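Local coordinates for protein lamina-associated polypeptide 2 isoforms alpha/zeta (Mus musculus, PDB 2V0X) that forms dimers through this domain and, as a component of the nuclear lamina, probably binds lamin A and chromatin, at residues Pro34-Glu37 / Ser38-Val42; Ser65-Ala68 / Ala69-Leu72; Ala152-Ala155 / Leu156-Asn160; Gly221-Val224 / His225-Ile228. The protein carries 2 engineered substitutions. One frame throughout, in Å; residues are numbered along the deposited sequence.

Interaction 1 of 4, residues Pro34-Glu37 / Ser38-Val42; sequences PLHE and SILKV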
loop_
_atom_site.group_PDB
_atom_site.type_symbol
_atom_site.label_atom_id
_atom_site.label_comp_id
_atom_site.label_asym_id
_atom_site.label_seq_id
_atom_site.Cartn_x
_atom_site.Cartn_y
_atom_site.Cartn_z
ATOM N N PRO B 34 12.735 4.502 19.399
ATOM C CA PRO B 34 11.272 4.409 19.364
ATOM C C PRO B 34 10.720 4.231 17.944
ATOM O O PRO B 34 9.719 4.843 17.576
ATOM C CB PRO B 34 10.838 5.738 19.984
ATOM C CG PRO B 34 11.927 6.676 19.558
ATOM C CD PRO B 34 13.162 5.848 19.822
ATOM N N LEU B 35 11.362 3.352 17.178
ATOM C CA LEU B 35 10.979 3.051 15.797
ATOM C C LEU B 35 9.511 2.614 15.683
ATOM O O LEU B 35 8.753 3.160 14.878
ATOM C CB LEU B 35 11.913 1.962 15.239
ATOM C CG LEU B 35 11.939 1.539 13.762
ATOM C CD1 LEU B 35 10.735 0.675 13.406
ATOM C CD2 LEU B 35 12.045 2.762 12.858
ATOM N N HIS B 36 9.118 1.634 16.495
ATOM C CA HIS B 36 7.748 1.121 16.495
ATOM C C HIS B 36 6.777 2.239 16.888
ATOM O O HIS B 36 5.718 2.406 16.277
ATOM C CB HIS B 36 7.628 -0.057 17.469
ATOM C CG HIS B 36 6.375 -0.866 17.304
ATOM N ND1 HIS B 36 6.092 -1.577 16.156
ATOM C CD2 HIS B 36 5.344 -1.097 18.152
ATOM C CE1 HIS B 36 4.943 -2.213 16.304
ATOM N NE2 HIS B 36 4.468 -1.938 17.506
ATOM N N GLU B 37 7.166 3.017 17.891
ATOM C CA GLU B 37 6.359 4.131 18.372
ATOM C C GLU B 37 6.125 5.139 17.244
ATOM O O GLU B 37 5.017 5.653 17.080
ATOM C CB GLU B 37 7.073 4.814 19.546
ATOM C CG GLU B 37 6.440 6.118 20.019
ATOM C CD GLU B 37 7.394 6.955 20.858
ATOM O OE1 GLU B 37 7.461 6.736 22.086
ATOM O OE2 GLU B 37 8.080 7.831 20.285
ATOM N N SER B 38 7.171 5.417 16.470
ATOM C CA SER B 38 7.076 6.359 15.360
ATOM C C SER B 38 6.070 5.878 14.315
ATOM O O SER B 38 5.265 6.669 13.819
ATOM C CB SER B 38 8.450 6.560 14.719
ATOM O OG SER B 38 9.408 6.929 15.696
ATOM N N ILE B 39 6.116 4.585 13.998
ATOM C CA ILE B 39 5.201 3.982 13.034
ATOM C C ILE B 39 3.750 4.132 13.524
ATOM O O ILE B 39 2.873 4.558 12.761
ATOM C CB ILE B 39 5.562 2.494 12.784
ATOM C CG1 ILE B 39 6.935 2.411 12.104
ATOM C CG2 ILE B 39 4.516 1.808 11.919
ATOM C CD1 ILE B 39 7.372 1.004 11.806
ATOM N N LEU B 40 3.514 3.848 14.805
ATOM C CA LEU B 40 2.179 3.971 15.386
ATOM C C LEU B 40 1.666 5.407 15.343
ATOM O O LEU B 40 0.481 5.640 15.080
ATOM C CB LEU B 40 2.170 3.468 16.828
ATOM C CG LEU B 40 1.809 1.996 17.058
ATOM C CD1 LEU B 40 2.572 1.078 16.104
ATOM C CD2 LEU B 40 2.088 1.633 18.514
ATOM N N LYS B 41 2.552 6.364 15.612
ATOM C CA LYS B 41 2.191 7.776 15.589
ATOM C C LYS B 41 1.664 8.181 14.215
ATOM O O LYS B 41 0.595 8.779 14.111
ATOM C CB LYS B 41 3.388 8.668 15.941
ATOM C CG LYS B 41 3.728 8.730 17.415
ATOM C CD LYS B 41 4.895 9.682 17.657
ATOM C CE LYS B 41 5.228 9.792 19.139
ATOM N NZ LYS B 41 4.076 10.287 19.945
ATOM N N VAL B 42 2.431 7.883 13.166
ATOM C CA VAL B 42 2.011 8.231 11.816
ATOM C C VAL B 42 0.662 7.605 11.445
ATOM O O VAL B 42 -0.213 8.302 10.938
ATOM C CB VAL B 42 3.121 7.953 10.740
ATOM C CG1 VAL B 42 3.888 6.713 11.067
ATOM C CG2 VAL B 42 2.513 7.839 9.349
#

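Interaction 2 of 4, residues Ser65-Ala68 / Ala69-Leu72; sequences SIEA and ARIL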
loop_
_atom_site.group_PDB
_atom_site.type_symbol
_atom_site.label_atom_id
_atom_site.label_comp_id
_atom_site.label_asym_id
_atom_site.label_seq_id
_atom_site.Cartn_x
_atom_site.Cartn_y
_atom_site.Cartn_z
ATOM N N SER B 65 6.893 6.974 -18.000
ATOM C CA SER B 65 6.523 5.980 -19.000
ATOM C C SER B 65 5.023 5.915 -19.262
ATOM O O SER B 65 4.196 6.133 -18.367
ATOM C CB SER B 65 7.092 4.579 -18.700
ATOM O OG SER B 65 6.273 3.830 -17.817
ATOM N N ILE B 66 4.681 5.661 -20.520
ATOM C CA ILE B 66 3.286 5.542 -20.928
ATOM C C ILE B 66 2.664 4.411 -20.095
ATOM O O ILE B 66 1.542 4.526 -19.600
ATOM C CB ILE B 66 3.201 5.208 -22.441
ATOM C CG1 ILE B 66 3.726 6.395 -23.268
ATOM C CG2 ILE B 66 1.774 4.854 -22.851
ATOM C CD1 ILE B 66 3.951 6.076 -24.739
ATOM N N GLU B 67 3.455 3.368 -19.864
ATOM C CA GLU B 67 3.011 2.200 -19.112
ATOM C C GLU B 67 2.660 2.506 -17.656
ATOM O O GLU B 67 1.625 2.068 -17.153
ATOM C CB GLU B 67 4.071 1.089 -19.154
ATOM C CG GLU B 67 4.293 0.434 -20.533
ATOM C CD GLU B 67 5.113 1.269 -21.527
ATOM O OE1 GLU B 67 5.084 0.934 -22.730
ATOM O OE2 GLU B 67 5.798 2.237 -21.129
ATOM N N ALA B 68 3.517 3.254 -16.981
ATOM C CA ALA B 68 3.264 3.560 -15.585
ATOM C C ALA B 68 2.117 4.554 -15.461
ATOM O O ALA B 68 1.354 4.487 -14.508
ATOM C CB ALA B 68 4.507 4.081 -14.923
ATOM N N ALA B 69 1.980 5.442 -16.447
ATOM C CA ALA B 69 0.912 6.436 -16.452
ATOM C C ALA B 69 -0.445 5.732 -16.513
ATOM O O ALA B 69 -1.393 6.114 -15.818
ATOM C CB ALA B 69 1.072 7.400 -17.634
ATOM N N ARG B 70 -0.532 4.696 -17.336
ATOM C CA ARG B 70 -1.781 3.946 -17.452
ATOM C C ARG B 70 -2.089 3.232 -16.126
ATOM O O ARG B 70 -3.196 3.300 -15.609
ATOM C CB ARG B 70 -1.662 2.903 -18.561
ATOM C CG ARG B 70 -2.903 2.053 -18.756
ATOM C CD ARG B 70 -2.584 0.744 -19.465
ATOM N NE ARG B 70 -1.759 0.941 -20.653
ATOM C CZ ARG B 70 -0.469 0.621 -20.729
ATOM N NH1 ARG B 70 0.152 0.081 -19.686
ATOM N NH2 ARG B 70 0.208 0.863 -21.844
ATOM N N ILE B 71 -1.073 2.578 -15.579
ATOM C CA ILE B 71 -1.181 1.810 -14.343
ATOM C C ILE B 71 -1.456 2.596 -13.060
ATOM O O ILE B 71 -2.310 2.211 -12.267
ATOM C CB ILE B 71 0.089 0.934 -14.188
ATOM C CG1 ILE B 71 -0.083 -0.340 -15.004
ATOM C CG2 ILE B 71 0.453 0.666 -12.715
ATOM C CD1 ILE B 71 1.216 -1.104 -15.196
ATOM N N LEU B 72 -0.769 3.718 -12.894
ATOM C CA LEU B 72 -0.872 4.526 -11.686
ATOM C C LEU B 72 -2.126 5.370 -11.506
ATOM O O LEU B 72 -2.481 5.728 -10.382
ATOM C CB LEU B 72 0.380 5.399 -11.555
ATOM C CG LEU B 72 1.646 4.534 -11.487
ATOM C CD1 LEU B 72 2.873 5.397 -11.600
ATOM C CD2 LEU B 72 1.661 3.747 -10.187
#

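Interaction 3 of 4, residues Ala152-Ala155 / Leu156-Asn160; sequences AQQA and LRILN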
loop_
_atom_site.group_PDB
_atom_site.type_symbol
_atom_site.label_atom_id
_atom_site.label_comp_id
_atom_site.label_asym_id
_atom_site.label_seq_id
_atom_site.Cartn_x
_atom_site.Cartn_y
_atom_site.Cartn_z
ATOM N N ALA B 152 41.609 4.256 1.795
ATOM C CA ALA B 152 40.624 4.484 2.844
ATOM C C ALA B 152 39.617 5.574 2.491
ATOM O O ALA B 152 38.410 5.345 2.557
ATOM C CB ALA B 152 41.327 4.821 4.155
ATOM N N GLN B 153 40.103 6.751 2.102
ATOM C CA GLN B 153 39.209 7.856 1.754
ATOM C C GLN B 153 38.300 7.517 0.569
ATOM O O GLN B 153 37.188 8.031 0.465
ATOM C CB GLN B 153 39.997 9.143 1.477
ATOM C CG GLN B 153 39.108 10.377 1.317
ATOM C CD GLN B 153 39.892 11.656 1.081
ATOM O OE1 GLN B 153 39.888 12.209 -0.020
ATOM N NE2 GLN B 153 40.561 12.139 2.120
ATOM N N GLN B 154 38.772 6.647 -0.320
ATOM C CA GLN B 154 37.981 6.240 -1.475
ATOM C C GLN B 154 36.798 5.400 -0.979
ATOM O O GLN B 154 35.646 5.648 -1.352
ATOM C CB GLN B 154 38.850 5.445 -2.455
ATOM C CG GLN B 154 38.101 4.767 -3.597
ATOM C CD GLN B 154 37.510 5.735 -4.606
ATOM O OE1 GLN B 154 38.036 5.894 -5.707
ATOM N NE2 GLN B 154 36.393 6.358 -4.252
ATOM N N ALA B 155 37.084 4.432 -0.114
ATOM C CA ALA B 155 36.048 3.573 0.448
ATOM C C ALA B 155 35.090 4.395 1.320
ATOM O O ALA B 155 33.878 4.191 1.274
ATOM C CB ALA B 155 36.674 2.446 1.252
ATOM N N LEU B 156 35.631 5.331 2.096
ATOM C CA LEU B 156 34.818 6.192 2.948
ATOM C C LEU B 156 33.800 7.024 2.160
ATOM O O LEU B 156 32.695 7.280 2.648
ATOM C CB LEU B 156 35.704 7.116 3.781
ATOM C CG LEU B 156 36.285 6.495 5.049
ATOM C CD1 LEU B 156 37.544 7.247 5.463
ATOM C CD2 LEU B 156 35.236 6.516 6.159
ATOM N N ARG B 157 34.183 7.484 0.973
ATOM C CA ARG B 157 33.273 8.259 0.136
ATOM C C ARG B 157 32.190 7.350 -0.433
ATOM O O ARG B 157 31.048 7.762 -0.592
ATOM C CB ARG B 157 34.024 8.982 -0.990
ATOM C CG ARG B 157 34.533 10.371 -0.576
ATOM C CD ARG B 157 35.223 11.117 -1.726
ATOM N NE ARG B 157 36.444 10.443 -2.165
ATOM C CZ ARG B 157 36.523 9.639 -3.223
ATOM N NH1 ARG B 157 35.450 9.401 -3.969
ATOM N NH2 ARG B 157 37.673 9.052 -3.522
ATOM N N ILE B 158 32.545 6.104 -0.715
ATOM C CA ILE B 158 31.577 5.151 -1.234
ATOM C C ILE B 158 30.591 4.837 -0.114
ATOM O O ILE B 158 29.383 4.897 -0.314
ATOM C CB ILE B 158 32.256 3.859 -1.740
ATOM C CG1 ILE B 158 33.068 4.167 -3.000
ATOM C CG2 ILE B 158 31.227 2.804 -2.096
ATOM C CD1 ILE B 158 32.230 4.772 -4.110
ATOM N N LEU B 159 31.124 4.616 1.084
ATOM C CA LEU B 159 30.323 4.295 2.248
ATOM C C LEU B 159 29.475 5.473 2.688
ATOM O O LEU B 159 28.423 5.290 3.291
ATOM C CB LEU B 159 31.204 3.834 3.413
ATOM C CG LEU B 159 31.896 2.462 3.322
ATOM C CD1 LEU B 159 32.611 2.196 4.639
ATOM C CD2 LEU B 159 30.888 1.339 3.028
ATOM N N ASN B 160 29.937 6.690 2.412
ATOM C CA ASN B 160 29.167 7.857 2.807
ATOM C C ASN B 160 27.895 7.876 1.946
ATOM O O ASN B 160 26.795 8.149 2.419
ATOM C CB ASN B 160 29.996 9.124 2.610
ATOM C CG ASN B 160 29.341 10.334 3.220
ATOM O OD1 ASN B 160 28.977 10.333 4.401
ATOM N ND2 ASN B 160 29.170 11.372 2.424
#

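Interaction 4 of 4, residues Gly221-Val224 / His225-Ile228; sequences GGEV and HKVI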
loop_
_atom_site.group_PDB
_atom_site.type_symbol
_atom_site.label_atom_id
_atom_site.label_comp_id
_atom_site.label_asym_id
_atom_site.label_seq_id
_atom_site.Cartn_x
_atom_site.Cartn_y
_atom_site.Cartn_z
ATOM N N GLY B 221 -15.282 1.685 16.807
ATOM C CA GLY B 221 -14.699 1.694 18.145
ATOM C C GLY B 221 -14.165 3.039 18.608
ATOM O O GLY B 221 -13.577 3.795 17.830
ATOM N N GLY B 222 -14.383 3.344 19.883
ATOM C CA GLY B 222 -13.925 4.610 20.428
ATOM C C GLY B 222 -15.016 5.666 20.408
ATOM O O GLY B 222 -15.017 6.589 21.226
ATOM N N GLU B 223 -15.954 5.525 19.476
ATOM C CA GLU B 223 -17.060 6.468 19.343
ATOM C C GLU B 223 -18.416 5.791 19.550
ATOM O O GLU B 223 -19.341 6.400 20.087
ATOM C CB GLU B 223 -17.018 7.124 17.958
ATOM C CG GLU B 223 -18.127 8.139 17.682
ATOM C CD GLU B 223 -17.953 9.438 18.446
ATOM O OE1 GLU B 223 -18.814 9.740 19.297
ATOM O OE2 GLU B 223 -16.966 10.164 18.189
ATOM N N VAL B 224 -18.512 4.523 19.157
ATOM C CA VAL B 224 -19.753 3.752 19.260
ATOM C C VAL B 224 -20.522 3.858 20.591
ATOM O O VAL B 224 -21.719 4.153 20.593
ATOM C CB VAL B 224 -19.512 2.255 18.879
ATOM C CG1 VAL B 224 -18.656 1.550 19.921
ATOM C CG2 VAL B 224 -20.829 1.538 18.667
ATOM N N HIS B 225 -19.814 3.696 21.709
ATOM C CA HIS B 225 -20.408 3.742 23.049
ATOM C C HIS B 225 -21.052 5.083 23.411
ATOM O O HIS B 225 -21.890 5.153 24.311
ATOM C CB HIS B 225 -19.359 3.378 24.103
ATOM C CG HIS B 225 -18.623 2.107 23.810
ATOM N ND1 HIS B 225 -17.381 2.088 23.211
ATOM C CD2 HIS B 225 -18.951 0.813 24.037
ATOM C CE1 HIS B 225 -16.973 0.836 23.084
ATOM N NE2 HIS B 225 -17.909 0.044 23.577
ATOM N N LYS B 226 -20.650 6.144 22.718
ATOM C CA LYS B 226 -21.196 7.476 22.957
ATOM C C LYS B 226 -22.587 7.612 22.331
ATOM O O LYS B 226 -23.266 8.622 22.519
ATOM C CB LYS B 226 -20.254 8.549 22.390
ATOM C CG LYS B 226 -18.856 8.547 23.012
ATOM C CD LYS B 226 -17.935 9.567 22.363
ATOM C CE LYS B 226 -18.469 10.985 22.505
ATOM N NZ LYS B 226 -18.605 11.413 23.928
ATOM N N VAL B 227 -23.009 6.597 21.584
ATOM C CA VAL B 227 -24.320 6.643 20.956
ATOM C C VAL B 227 -25.139 5.367 21.198
ATOM O O VAL B 227 -26.365 5.426 21.315
ATOM C CB VAL B 227 -24.203 6.987 19.442
ATOM C CG1 VAL B 227 -23.721 5.792 18.641
ATOM C CG2 VAL B 227 -25.520 7.528 18.925
ATOM N N ILE B 228 -24.462 4.228 21.309
ATOM C CA ILE B 228 -25.130 2.950 21.554
ATOM C C ILE B 228 -24.409 2.165 22.657
ATOM O O ILE B 228 -23.223 1.847 22.527
ATOM C CB ILE B 228 -25.177 2.067 20.282
ATOM C CG1 ILE B 228 -25.843 2.820 19.125
ATOM C CG2 ILE B 228 -25.959 0.785 20.566
ATOM C CD1 ILE B 228 -25.707 2.135 17.781
#

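Interaction 1 of 4, residues Pro34-Glu37 / Ser38-Val42
Ser38 N, Ile39 N, Leu40 N and Lys41 N each reach back four residues to the carbonyl oxygens of Pro34, Leu35, His36 and Glu37, winding the first turns of helix 35-46. Pro34 O is gripped twice: Ser38 N meets it at 2.8 Å, almost in line with the C=O bond, and Ser38 OG bonds Pro34 O, also at 2.8 Å, from above the carbonyl plane. OG stands beside its own backbone N (chi1 -54°), which turns the hydroxyl back onto that oxygen. An alanine at Ser38 would remove the hydroxyl and is likely to leave Pro34 O held by one N-H of this turn. Leu40 CD1 lies over one face of the His36 ring, 4.0 Å from its centroid and displaced toward NE2, a CH-pi contact; His36 NE2 itself bonds Ser65 OG of the second subunit. Leu35 CD1 meets Ile39 CD1 at 3.7 Å. Glu37 and Lys41 run side by side, Glu37 OE2 3.6 Å from Lys41 CE. These i to i+4 contacts are those of an alpha-helical first turn, and the helix is amphipathic: Leu35 and Ile39 face helix 152-196 (Phe174, Val177) and the second subunit, while Glu37 and Lys41 are exposed.

Interaction 2 of 4, residues Ser65-Ala68 / Ala69-Leu72
Arg70 folds back over the backbone of Glu67, its guanidinium lying along the start of helix 66-72 rather than standing off it. The chain first leaves with CG opposite the backbone N (chi1 179°), then bends at chi3 (-48°), which brings NH1 to 3.6 Å from Glu67 CA. One face of the guanidinium looks onto Ile66 O. The Glu67 side chain bends at chi2, and its carboxylate stays apart from the arginine, OE1 being 5.0 Å from Arg70 NH2; the opposite charges may still attract weakly. A serine in place of Arg70 would probably strip this cover from the Glu67 backbone and leave the Glu67 carboxylate without its nearby positive charge. On another side of the helix Leu72 reaches back, its CD1 3.9 Å from Ala68 CB, while the Leu72 N-H bonds Ala68 O at 2.8 Å. Ile71 CD1 lies against Glu67 O. Ser65 is the N-cap: its OG accepts the Ala68 N-H at 2.9 Å, closing the first turn. At the other end of this short helix, Ile71 O accepts a hydrogen bond from Tyr114 OH, and Leu72 rests on Ala118 and Gln122, all three on helix 100-146 of the same chain. The second subunit adds Leu35, packed on Ser65 and Ala68 from its helix 35-46, and Trp47, packed on Ile71.

Interaction 3 of 4, residues Ala152-Ala155 / Leu156-Asn160
Gln154 and Arg157 swing their ends together above the helix, the guanidinium close to the amide with the two planes 61° apart. Gln154 starts with CG opposite the backbone N (chi1 171°) and then bends at chi2; a bend at chi3 (-65°) curls the Arg157 tip back toward the amide. As modelled, Gln154 NE2 lies 3.1 Å from Arg157 NH2, donor facing donor and no hydrogen bond, and the amide orientation is therefore doubtful. One face of the guanidinium also covers Gln154 O. The apolar side chains take a different course. Leu156 CG stays beside its backbone N, bringing Leu156 CD1 to 3.6 Å from Ala152 O. Ile158 CG1 sits 3.4 Å from Gln154 O, and Leu159 CG 3.3 Å from Ala155 O; each of these carbons lies against the carbonyl one turn earlier. That same Ala155 O takes the Leu159 N-H at 2.8 Å. Ile158 packs on Gln140 and Ala141 of helix 100-146, whereas Ala152, Ala155 and Leu159 meet Ile145 of the second subunit. Small and aliphatic residues thus face helices of both chains while Arg157 stays outside, an arrangement consistent with the start of the second arm of a helical hairpin in a coiled-coil dimer.

Interaction 4 of 4, residues Gly221-Val224 / His225-Ile228
Glu223 and Lys226 meet across a short 3-10 turn in the tail that follows helix 203-211. The turn is marked by the bond from Lys226 N to Glu223 O, 2.9 Å long and reaching the oxygen from above the carbonyl plane. The lysine side chain runs back over the glutamate. Lys226 CB lies 3.3 Å from Glu223 O, the acceptor of its own N-H, and CG passes over both that oxygen and OE1. CD makes the tightest of these touches, 3.2 Å from Glu223 OE1, and CE follows beside the same oxygen. Bends at chi3 and chi4 then carry NZ off, 4.9 Å from Glu223 OE1, too far for a salt bridge. The glutamate bends at chi2 (72°), which turns its carboxylate under the lysine chain; OE1 is buried there, with just a long, weak ion pair to Lys208 of helix 203-211. Gly222, before the turn, has a positive phi (95°) at which a CB would press on the carbonyl oxygen of Gly221. Within the turn, Val224 O accepts two bonds, which carry the chain on to Val227 and Ile228: Ile228 N at 2.8 Å, close to the line of the C=O bond, and Val227 N from above the carbonyl plane. The second subunit meets this tail as well, with Asp78 against Val224 and Phe84 against Ile228. At the exposed His225, Val224 CG1 sits over one face of the imidazole, 3.7 Å from its centroid and nearest to ND1.

In the fold
All four interactions are local and all touch the second subunit, but they lie far apart; the centres of interactions 3 and 4 are about 58 Å from each other. Interaction 1 is a surface contact, the other three partly buried. Interactions 1 and 2 begin short helices of the same chain, yet residues of 34-37 pack on 65-68 of the partner chain. Interaction 3 belongs to helix 152-196, on which interaction 1 packs further along. A serine hydroxyl works at each short helix's start: Ser65 accepts as N-cap, whereas Ser38, inside its helix, donates to a carbonyl one turn back. A curled arginine recurs in interactions 2 and 3; interaction 4 relies on a 3-10 turn and a doubly bonded carbonyl.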